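Local structure of PEPTIDE N-myristoyltransferase (Saccharomyces cerevisiae, 1IIC) at residues L196-F201 / T307-L312; Q238-F243 / F256-F261; D370-L375 / N409-R414. The protein catalyses transfer of myristate from myristoyl-CoA to peptide substrates, consistent with the N-terminal glycine modification carried out by N-myristoyltransferases. All blocks are in the same frame, centred on the assembly; numbering follows the deposited sequence.

Contact 1: L196-F201 / T307-L312; sequences LYEVDF and TKYKDL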
loop_
_atom_site.group_PDB
_atom_site.type_symbol
_atom_site.label_atom_id
_atom_site.label_comp_id
_atom_site.label_asym_id
_atom_site.label_seq_id
_atom_site.Cartn_x
_atom_site.Cartn_y
_atom_site.Cartn_z
ATOM N N LEU A 196 -15.037 14.729 9.107
ATOM C CA LEU A 196 -13.911 15.057 8.232
ATOM C C LEU A 196 -13.813 16.573 8.087
ATOM O O LEU A 196 -12.723 17.150 8.105
ATOM C CB LEU A 196 -14.099 14.436 6.842
ATOM C CG LEU A 196 -13.903 12.923 6.732
ATOM C CD1 LEU A 196 -14.256 12.457 5.317
ATOM C CD2 LEU A 196 -12.452 12.570 7.064
ATOM N N TYR A 197 -14.966 17.215 7.943
ATOM C CA TYR A 197 -15.007 18.655 7.785
ATOM C C TYR A 197 -14.526 19.366 9.046
ATOM O O TYR A 197 -13.693 20.269 8.975
ATOM C CB TYR A 197 -16.421 19.103 7.452
ATOM C CG TYR A 197 -16.543 20.589 7.227
ATOM C CD1 TYR A 197 -15.777 21.228 6.263
ATOM C CD2 TYR A 197 -17.440 21.353 7.970
ATOM C CE1 TYR A 197 -15.901 22.602 6.043
ATOM C CE2 TYR A 197 -17.573 22.722 7.755
ATOM C CZ TYR A 197 -16.803 23.340 6.792
ATOM O OH TYR A 197 -16.950 24.696 6.591
ATOM N N GLU A 198 -15.044 18.956 10.198
ATOM C CA GLU A 198 -14.652 19.567 11.457
ATOM C C GLU A 198 -13.171 19.395 11.816
ATOM O O GLU A 198 -12.614 20.224 12.536
ATOM C CB GLU A 198 -15.550 19.054 12.584
ATOM C CG GLU A 198 -16.817 19.896 12.746
ATOM C CD GLU A 198 -17.875 19.250 13.627
ATOM O OE1 GLU A 198 -17.527 18.707 14.696
ATOM O OE2 GLU A 198 -19.065 19.302 13.250
ATOM N N VAL A 199 -12.530 18.332 11.323
ATOM C CA VAL A 199 -11.105 18.124 11.596
ATOM C C VAL A 199 -10.316 18.598 10.380
ATOM O O VAL A 199 -9.150 18.250 10.188
ATOM C CB VAL A 199 -10.768 16.642 11.872
ATOM C CG1 VAL A 199 -11.599 16.134 13.043
ATOM C CG2 VAL A 199 -10.994 15.805 10.613
ATOM N N ASP A 200 -10.998 19.381 9.553
ATOM C CA ASP A 200 -10.430 19.977 8.356
ATOM C C ASP A 200 -9.800 19.033 7.328
ATOM O O ASP A 200 -8.755 19.346 6.756
ATOM C CB ASP A 200 -9.421 21.052 8.765
ATOM C CG ASP A 200 -9.171 22.058 7.666
ATOM O OD1 ASP A 200 -10.162 22.475 7.024
ATOM O OD2 ASP A 200 -7.996 22.442 7.452
ATOM N N PHE A 201 -10.429 17.888 7.082
ATOM C CA PHE A 201 -9.904 16.963 6.084
ATOM C C PHE A 201 -10.628 17.065 4.744
ATOM O O PHE A 201 -10.160 16.526 3.743
ATOM C CB PHE A 201 -9.914 15.523 6.608
ATOM C CG PHE A 201 -8.582 15.086 7.161
ATOM C CD1 PHE A 201 -7.975 15.803 8.187
ATOM C CD2 PHE A 201 -7.905 14.001 6.617
ATOM C CE1 PHE A 201 -6.707 15.455 8.662
ATOM C CE2 PHE A 201 -6.639 13.646 7.086
ATOM C CZ PHE A 201 -6.039 14.383 8.115
ATOM N N THR A 307 -10.965 19.839 20.449
ATOM C CA THR A 307 -11.733 19.556 21.656
ATOM C C THR A 307 -12.738 18.426 21.475
ATOM O O THR A 307 -13.094 17.748 22.437
ATOM C CB THR A 307 -12.517 20.814 22.119
ATOM O OG1 THR A 307 -11.607 21.898 22.343
ATOM C CG2 THR A 307 -13.282 20.530 23.402
ATOM N N LYS A 308 -13.204 18.228 20.244
ATOM C CA LYS A 308 -14.204 17.197 19.989
ATOM C C LYS A 308 -13.661 15.838 19.538
ATOM O O LYS A 308 -14.216 14.796 19.902
ATOM C CB LYS A 308 -15.231 17.703 18.964
ATOM C CG LYS A 308 -16.475 16.812 18.868
ATOM C CD LYS A 308 -17.353 17.157 17.667
ATOM C CE LYS A 308 -18.514 18.065 18.017
ATOM N NZ LYS A 308 -19.327 18.324 16.792
ATOM N N TYR A 309 -12.589 15.842 18.747
ATOM C CA TYR A 309 -12.022 14.582 18.269
ATOM C C TYR A 309 -10.522 14.513 18.495
ATOM O O TYR A 309 -9.842 15.534 18.486
ATOM C CB TYR A 309 -12.273 14.399 16.766
ATOM C CG TYR A 309 -13.659 14.740 16.275
ATOM C CD1 TYR A 309 -13.975 16.034 15.865
ATOM C CD2 TYR A 309 -14.650 13.763 16.187
ATOM C CE1 TYR A 309 -15.242 16.345 15.376
ATOM C CE2 TYR A 309 -15.919 14.060 15.700
ATOM C CZ TYR A 309 -16.206 15.352 15.297
ATOM O OH TYR A 309 -17.457 15.658 14.815
ATOM N N LYS A 310 -10.001 13.309 18.688
ATOM C CA LYS A 310 -8.563 13.138 18.871
ATOM C C LYS A 310 -8.026 11.997 18.016
ATOM O O LYS A 310 -6.837 11.686 18.064
ATOM C CB LYS A 310 -8.219 12.892 20.342
ATOM C CG LYS A 310 -8.529 14.079 21.247
ATOM C CD LYS A 310 -7.745 14.009 22.556
ATOM C CE LYS A 310 -7.874 12.642 23.223
ATOM N NZ LYS A 310 -9.295 12.191 23.321
ATOM N N ASP A 311 -8.911 11.393 17.224
ATOM C CA ASP A 311 -8.556 10.281 16.344
ATOM C C ASP A 311 -9.424 10.296 15.097
ATOM O O ASP A 311 -10.585 10.694 15.150
ATOM C CB ASP A 311 -8.737 8.951 17.076
ATOM C CG ASP A 311 -7.709 8.751 18.174
ATOM O OD1 ASP A 311 -6.534 8.474 17.846
ATOM O OD2 ASP A 311 -8.068 8.886 19.364
ATOM N N LEU A 312 -8.858 9.858 13.976
ATOM C CA LEU A 312 -9.578 9.811 12.710
ATOM C C LEU A 312 -9.410 8.435 12.078
ATOM O O LEU A 312 -8.286 8.008 11.823
ATOM C CB LEU A 312 -9.030 10.870 11.752
ATOM C CG LEU A 312 -9.699 10.986 10.381
ATOM C CD1 LEU A 312 -11.155 11.392 10.545
ATOM C CD2 LEU A 312 -8.955 12.021 9.552
#
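Val199 and Tyr309 face each other with their CA atoms 7.6 Å apart, where the C-terminal end of helix 193-198 lies against the loop that leads into strand 311-322; Leu196 and Leu312 form the second close pair of backbones. The helix ends in a Schellman motif: Phe201 N bonds to Leu196 O, Asp200 N bonds to Tyr197 O, and Asp200, with positive phi, is the C-prime residue. This turn brings Phe201 back toward strand 311-322, where Leu312 covers one face of its ring in a CH-pi contact. The methyl CD2 of Leu312 sits 3.7 Å from the centroid of the Phe201 ring, only 12° off the ring normal. The other methyl of that leucine, CD1, meets Leu196 CD2 at 3.9 Å, the two side chains crossing at about a right angle. With its CG anti to the backbone N (chi1 -178°), Leu312 reaches from the strand and sends one branch to each of these partners. Phe201 also packs on Phe301, and Val199 and Leu312 on Ile303, of the adjoining strand 290-303. Val199 CG1 touches Tyr309 CD1 at 3.7 Å, meeting the ring obliquely. The outer part of the contact is polar. Glu198 stretches out beyond its CG and offers a single oxygen, OE1, to two donors. Lys308 NZ forms a salt bridge with Glu198 OE1 at 2.8 Å, approaching on the syn side of the carboxylate and close to its plane. Bending of the lysine chain at chi3 turns the ammonium group toward this oxygen. The phenol of Tyr309 comes from another direction: its OH donates to Glu198 OE1 at 3.1 Å from above the carboxylate plane, 59° out of it.

Contact 2: Q238-F243 / F256-F261; sequences QVFELF and FTKEEF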
loop_
_atom_site.group_PDB
_atom_site.type_symbol
_atom_site.label_atom_id
_atom_site.label_comp_id
_atom_site.label_asym_id
_atom_site.label_seq_id
_atom_site.Cartn_x
_atom_site.Cartn_y
_atom_site.Cartn_z
ATOM N N GLN A 238 -10.250 -21.791 -2.194
ATOM C CA GLN A 238 -11.049 -21.169 -3.253
ATOM C C GLN A 238 -10.712 -19.702 -3.497
ATOM O O GLN A 238 -10.502 -19.289 -4.635
ATOM C CB GLN A 238 -12.544 -21.234 -2.934
ATOM C CG GLN A 238 -13.239 -22.509 -3.343
ATOM C CD GLN A 238 -14.738 -22.338 -3.382
ATOM O OE1 GLN A 238 -15.286 -21.726 -4.308
ATOM N NE2 GLN A 238 -15.413 -22.855 -2.366
ATOM N N VAL A 239 -10.683 -18.912 -2.429
ATOM C CA VAL A 239 -10.407 -17.485 -2.565
ATOM C C VAL A 239 -9.059 -17.243 -3.205
ATOM O O VAL A 239 -8.919 -16.369 -4.055
ATOM C CB VAL A 239 -10.458 -16.767 -1.193
ATOM C CG1 VAL A 239 -10.157 -15.283 -1.361
ATOM C CG2 VAL A 239 -11.834 -16.955 -0.573
ATOM N N PHE A 240 -8.074 -18.037 -2.805
ATOM C CA PHE A 240 -6.724 -17.905 -3.323
ATOM C C PHE A 240 -6.651 -18.101 -4.825
ATOM O O PHE A 240 -5.964 -17.353 -5.518
ATOM C CB PHE A 240 -5.807 -18.915 -2.637
ATOM C CG PHE A 240 -4.374 -18.843 -3.089
ATOM C CD1 PHE A 240 -3.561 -17.775 -2.715
ATOM C CD2 PHE A 240 -3.829 -19.855 -3.877
ATOM C CE1 PHE A 240 -2.227 -17.716 -3.112
ATOM C CE2 PHE A 240 -2.496 -19.805 -4.281
ATOM C CZ PHE A 240 -1.693 -18.728 -3.894
ATOM N N GLU A 241 -7.354 -19.114 -5.328
ATOM C CA GLU A 241 -7.344 -19.401 -6.754
ATOM C C GLU A 241 -8.136 -18.325 -7.494
ATOM O O GLU A 241 -7.761 -17.899 -8.583
ATOM C CB GLU A 241 -7.946 -20.787 -7.012
ATOM C CG GLU A 241 -7.281 -21.535 -8.153
ATOM C CD GLU A 241 -5.869 -22.001 -7.819
ATOM O OE1 GLU A 241 -5.037 -22.093 -8.746
ATOM O OE2 GLU A 241 -5.589 -22.295 -6.636
ATOM N N LEU A 242 -9.243 -17.894 -6.903
ATOM C CA LEU A 242 -10.058 -16.845 -7.510
ATOM C C LEU A 242 -9.209 -15.575 -7.623
ATOM O O LEU A 242 -9.212 -14.896 -8.644
ATOM C CB LEU A 242 -11.281 -16.552 -6.634
ATOM C CG LEU A 242 -12.098 -15.309 -7.011
ATOM C CD1 LEU A 242 -12.677 -15.475 -8.399
ATOM C CD2 LEU A 242 -13.213 -15.091 -5.981
ATOM N N PHE A 243 -8.481 -15.271 -6.557
ATOM C CA PHE A 243 -7.635 -14.079 -6.517
ATOM C C PHE A 243 -6.549 -14.126 -7.582
ATOM O O PHE A 243 -6.425 -13.206 -8.389
ATOM C CB PHE A 243 -6.992 -13.934 -5.138
ATOM C CG PHE A 243 -6.105 -12.735 -5.014
ATOM C CD1 PHE A 243 -6.635 -11.448 -5.082
ATOM C CD2 PHE A 243 -4.733 -12.888 -4.860
ATOM C CE1 PHE A 243 -5.808 -10.335 -5.001
ATOM C CE2 PHE A 243 -3.900 -11.779 -4.777
ATOM C CZ PHE A 243 -4.439 -10.501 -4.848
ATOM N N PHE A 256 1.592 -14.250 -4.424
ATOM C CA PHE A 256 1.479 -14.834 -3.099
ATOM C C PHE A 256 1.574 -16.349 -3.128
ATOM O O PHE A 256 1.414 -16.975 -4.174
ATOM C CB PHE A 256 0.131 -14.482 -2.460
ATOM C CG PHE A 256 -0.080 -13.013 -2.203
ATOM C CD1 PHE A 256 -0.373 -12.140 -3.247
ATOM C CD2 PHE A 256 -0.069 -12.518 -0.903
ATOM C CE1 PHE A 256 -0.663 -10.801 -2.999
ATOM C CE2 PHE A 256 -0.354 -11.185 -0.646
ATOM C CZ PHE A 256 -0.656 -10.321 -1.702
ATOM N N THR A 257 1.853 -16.920 -1.964
ATOM C CA THR A 257 1.880 -18.365 -1.782
ATOM C C THR A 257 0.626 -18.458 -0.928
ATOM O O THR A 257 0.191 -17.436 -0.388
ATOM C CB THR A 257 3.089 -18.831 -0.949
ATOM O OG1 THR A 257 3.096 -18.140 0.303
ATOM C CG2 THR A 257 4.393 -18.566 -1.690
ATOM N N LYS A 258 0.020 -19.633 -0.801
ATOM C CA LYS A 258 -1.191 -19.712 0.009
ATOM C C LYS A 258 -0.921 -19.250 1.431
ATOM O O LYS A 258 -1.777 -18.639 2.075
ATOM C CB LYS A 258 -1.758 -21.139 0.021
ATOM C CG LYS A 258 -2.685 -21.420 -1.157
ATOM C CD LYS A 258 -3.397 -22.765 -1.049
ATOM C CE LYS A 258 -4.268 -23.001 -2.282
ATOM N NZ LYS A 258 -4.766 -24.398 -2.377
ATOM N N GLU A 259 0.281 -19.539 1.910
ATOM C CA GLU A 259 0.672 -19.164 3.258
ATOM C C GLU A 259 0.688 -17.645 3.409
ATOM O O GLU A 259 0.065 -17.102 4.315
ATOM C CB GLU A 259 2.047 -19.753 3.568
ATOM C CG GLU A 259 2.593 -19.387 4.920
ATOM C CD GLU A 259 3.931 -20.043 5.177
ATOM O OE1 GLU A 259 4.750 -20.099 4.229
ATOM O OE2 GLU A 259 4.165 -20.494 6.320
ATOM N N GLU A 260 1.398 -16.965 2.516
ATOM C CA GLU A 260 1.465 -15.506 2.558
ATOM C C GLU A 260 0.062 -14.942 2.445
ATOM O O GLU A 260 -0.321 -14.058 3.196
ATOM C CB GLU A 260 2.318 -14.975 1.406
ATOM C CG GLU A 260 3.769 -15.377 1.516
ATOM C CD GLU A 260 4.579 -15.033 0.282
ATOM O OE1 GLU A 260 5.824 -15.111 0.353
ATOM O OE2 GLU A 260 3.978 -14.696 -0.756
ATOM N N PHE A 261 -0.707 -15.480 1.507
ATOM C CA PHE A 261 -2.069 -15.018 1.287
ATOM C C PHE A 261 -2.899 -15.100 2.551
ATOM O O PHE A 261 -3.587 -14.144 2.919
ATOM C CB PHE A 261 -2.748 -15.839 0.194
ATOM C CG PHE A 261 -4.102 -15.316 -0.192
ATOM C CD1 PHE A 261 -4.237 -14.387 -1.222
ATOM C CD2 PHE A 261 -5.238 -15.706 0.512
ATOM C CE1 PHE A 261 -5.490 -13.849 -1.541
ATOM C CE2 PHE A 261 -6.491 -15.173 0.201
ATOM C CZ PHE A 261 -6.616 -14.244 -0.824
#
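Phe240 and Phe261 set the pattern of this contact, the edge of the Phe240 ring directed at the face of Phe261 in an offset edge-to-face pair with planes at 78°. Phe240 CD1 comes within 3.6 Å of Phe261 CG. Phe243 repeats the arrangement with Phe256, its edge turned to that ring's face and the centroids 5.7 Å apart. Between Phe243 and Phe261 the rings meet obliquely, with Phe243 CD2 3.5 Å from Phe261 CE1. The four rings thus form an aromatic cluster joining helix 236-247 to the start of helix 258-265, whose N-terminus is held by a capping box: Glu260 N donates to Thr257 OG1 at 3.0 Å, and Thr257 N returns a weak bond to Glu260 OE2. Over one face of Phe240 lies the aliphatic part of Lys258, its CG 3.5 Å from the ring centroid in a CH-pi contact. The extended lysine chain continues past the ring to a salt bridge of NZ with Asp237. On the buried side, an anti setting about chi1 (180°) directs CG1 of Val239 at the far end of the Phe261 ring, 3.7 Å from Phe261 CZ.

Contact 3: D370-L375 / N409-R414; sequences DNTLFL and NDIKRR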
loop_
_atom_site.group_PDB
_atom_site.type_symbol
_atom_site.label_atom_id
_atom_site.label_comp_id
_atom_site.label_asym_id
_atom_site.label_seq_id
_atom_site.Cartn_x
_atom_site.Cartn_y
_atom_site.Cartn_z
ATOM N N ASP A 370 -8.588 -2.379 -11.183
ATOM C CA ASP A 370 -9.753 -2.011 -11.998
ATOM C C ASP A 370 -10.582 -0.937 -11.290
ATOM O O ASP A 370 -11.745 -0.715 -11.617
ATOM C CB ASP A 370 -10.626 -3.245 -12.276
ATOM C CG ASP A 370 -10.113 -4.075 -13.445
ATOM O OD1 ASP A 370 -10.087 -5.323 -13.344
ATOM O OD2 ASP A 370 -9.736 -3.475 -14.477
ATOM N N ASN A 371 -9.957 -0.255 -10.334
ATOM C CA ASN A 371 -10.624 0.771 -9.534
ATOM C C ASN A 371 -11.388 1.890 -10.263
ATOM O O ASN A 371 -12.450 2.318 -9.792
ATOM C CB ASN A 371 -9.611 1.387 -8.545
ATOM C CG ASN A 371 -9.131 0.387 -7.497
ATOM O OD1 ASN A 371 -8.490 0.759 -6.511
ATOM N ND2 ASN A 371 -9.433 -0.885 -7.709
ATOM N N THR A 372 -10.872 2.373 -11.392
ATOM C CA THR A 372 -11.556 3.455 -12.112
ATOM C C THR A 372 -12.959 3.097 -12.607
ATOM O O THR A 372 -13.718 3.983 -13.017
ATOM C CB THR A 372 -10.730 3.973 -13.319
ATOM O OG1 THR A 372 -10.531 2.910 -14.261
ATOM C CG2 THR A 372 -9.379 4.520 -12.845
ATOM N N LEU A 373 -13.308 1.812 -12.585
ATOM C CA LEU A 373 -14.645 1.416 -13.015
ATOM C C LEU A 373 -15.670 1.829 -11.968
ATOM O O LEU A 373 -16.838 2.049 -12.300
ATOM C CB LEU A 373 -14.743 -0.104 -13.243
ATOM C CG LEU A 373 -13.945 -0.648 -14.441
ATOM C CD1 LEU A 373 -14.046 -2.161 -14.519
ATOM C CD2 LEU A 373 -14.451 -0.011 -15.702
ATOM N N PHE A 374 -15.234 1.941 -10.710
ATOM C CA PHE A 374 -16.136 2.320 -9.622
ATOM C C PHE A 374 -15.825 3.620 -8.874
ATOM O O PHE A 374 -16.716 4.220 -8.284
ATOM C CB PHE A 374 -16.237 1.176 -8.601
ATOM C CG PHE A 374 -14.935 0.846 -7.910
ATOM C CD1 PHE A 374 -14.427 1.670 -6.913
ATOM C CD2 PHE A 374 -14.235 -0.314 -8.241
ATOM C CE1 PHE A 374 -13.250 1.348 -6.252
ATOM C CE2 PHE A 374 -13.053 -0.649 -7.585
ATOM C CZ PHE A 374 -12.558 0.186 -6.584
ATOM N N LEU A 375 -14.572 4.056 -8.901
ATOM C CA LEU A 375 -14.168 5.257 -8.180
ATOM C C LEU A 375 -15.142 6.444 -8.223
ATOM O O LEU A 375 -15.640 6.864 -7.179
ATOM C CB LEU A 375 -12.766 5.683 -8.641
ATOM C CG LEU A 375 -11.541 5.466 -7.721
ATOM C CD1 LEU A 375 -11.789 4.406 -6.671
ATOM C CD2 LEU A 375 -10.315 5.111 -8.584
ATOM N N ASN A 409 -9.579 10.114 -13.943
ATOM C CA ASN A 409 -9.553 8.645 -14.009
ATOM C C ASN A 409 -9.751 8.089 -15.421
ATOM O O ASN A 409 -10.705 8.462 -16.116
ATOM C CB ASN A 409 -10.625 8.041 -13.093
ATOM C CG ASN A 409 -10.399 8.355 -11.617
ATOM O OD1 ASN A 409 -9.266 8.487 -11.157
ATOM N ND2 ASN A 409 -11.490 8.447 -10.862
ATOM N N ASP A 410 -8.860 7.201 -15.855
ATOM C CA ASP A 410 -9.022 6.615 -17.183
ATOM C C ASP A 410 -9.917 5.395 -17.015
ATOM O O ASP A 410 -9.452 4.296 -16.703
ATOM C CB ASP A 410 -7.680 6.191 -17.788
ATOM C CG ASP A 410 -7.825 5.668 -19.219
ATOM O OD1 ASP A 410 -8.826 4.979 -19.511
ATOM O OD2 ASP A 410 -6.934 5.936 -20.053
ATOM N N ILE A 411 -11.210 5.591 -17.221
ATOM C CA ILE A 411 -12.158 4.502 -17.067
ATOM C C ILE A 411 -12.171 3.434 -18.160
ATOM O O ILE A 411 -12.771 2.373 -17.977
ATOM C CB ILE A 411 -13.600 5.046 -16.878
ATOM C CG1 ILE A 411 -13.977 6.003 -18.009
ATOM C CG2 ILE A 411 -13.694 5.802 -15.562
ATOM C CD1 ILE A 411 -14.079 5.371 -19.379
ATOM N N LYS A 412 -11.512 3.680 -19.290
ATOM C CA LYS A 412 -11.542 2.672 -20.342
ATOM C C LYS A 412 -10.360 1.706 -20.359
ATOM O O LYS A 412 -10.516 0.558 -20.764
ATOM C CB LYS A 412 -11.714 3.329 -21.714
ATOM C CG LYS A 412 -10.481 3.952 -22.313
ATOM C CD LYS A 412 -10.815 4.727 -23.583
ATOM C CE LYS A 412 -11.657 5.960 -23.281
ATOM N NZ LYS A 412 -11.770 6.843 -24.492
ATOM N N ARG A 413 -9.187 2.156 -19.928
ATOM C CA ARG A 413 -8.017 1.285 -19.870
ATOM C C ARG A 413 -7.785 0.839 -18.422
ATOM O O ARG A 413 -7.200 -0.209 -18.160
ATOM C CB ARG A 413 -6.775 2.026 -20.363
ATOM C CG ARG A 413 -6.780 2.373 -21.819
ATOM C CD ARG A 413 -5.648 3.342 -22.091
ATOM N NE ARG A 413 -5.670 3.823 -23.468
ATOM C CZ ARG A 413 -5.177 4.996 -23.861
ATOM N NH1 ARG A 413 -4.618 5.819 -22.978
ATOM N NH2 ARG A 413 -5.247 5.349 -25.139
ATOM N N ARG A 414 -8.264 1.645 -17.483
ATOM C CA ARG A 414 -8.080 1.349 -16.066
ATOM C C ARG A 414 -6.579 1.224 -15.775
ATOM O O ARG A 414 -5.785 2.028 -16.273
ATOM C CB ARG A 414 -8.841 0.068 -15.682
ATOM C CG ARG A 414 -10.368 0.230 -15.792
ATOM C CD ARG A 414 -10.958 -0.621 -16.922
ATOM N NE ARG A 414 -10.973 -2.030 -16.544
ATOM C CZ ARG A 414 -11.491 -3.007 -17.288
ATOM N NH1 ARG A 414 -12.036 -2.721 -18.466
ATOM N NH2 ARG A 414 -11.484 -4.263 -16.841
HETATM O O HOH W 1 -13.839 6.506 -12.017
#
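Arg414 grips Asp370 side-on in the buried part of this contact, using two nitrogens on one oxygen: NE lies 2.8 Å from Asp370 OD2 and NH2 lies 3.0 Å from it. OD2 sits close to the guanidinium plane, but both donors approach from the same face of the carboxylate, above its plane, and the two flat groups are turned 49° apart. Bends at chi2 (112°) and chi3 (74°) fold the arginine chain back toward Asp370. Leu373 CD1 rests over one face of the guanidinium, 3.7 Å from Arg414 NE. Asp370 OD2 also takes a salt bridge from Arg331, and Leu340 of helix 334-357 packs against both members of the pair. Replacing Arg414 with alanine is likely to deprive Asp370 of one of its cationic partners and open a gap beside Leu373. Midway, the hydroxyl of Thr372 donates to Asp410 O at 3.0 Å, tying the turn after strand 362-366 to a loop in which Asp410 OD1 accepts from Lys412 N, an Asx turn, and from Arg413 N, an Asx motif. The other end opens to solvent and is bridged in part by water. Thr372 CG2 packs on Asn409 CB at 3.7 Å, and a water donates to Thr372 O at 2.7 Å while accepting a longer bond from Asn409 ND2. Ile411, exposed to solvent, places CG2 beside Thr372 O, whereas its CD1 turns from the other segment.

In the fold
All three contacts belong to the C-terminal N-myristoyltransferase domain, and none touches another. Along the chain, the span between the two segments of contact 1 includes all of contact 2; contact 3 follows both. Contacts 1 and 2 fall on opposite sides of the chain's centre, their own centres 38 Å apart, while contacts 2 and 3 come within about 10 Å at their nearest atoms. The large mixed sheet relates them: contact 1 lies at the start of strand 311-322, contact 2 packs on strand 290-303 through Val239, and 370-375 follows strand 362-366, the parallel neighbour of 311-322, whereas 409-414 comes after strand 394-395. Contact 2 is a local pairing of successive helices; contacts 1 and 3 span longer separations.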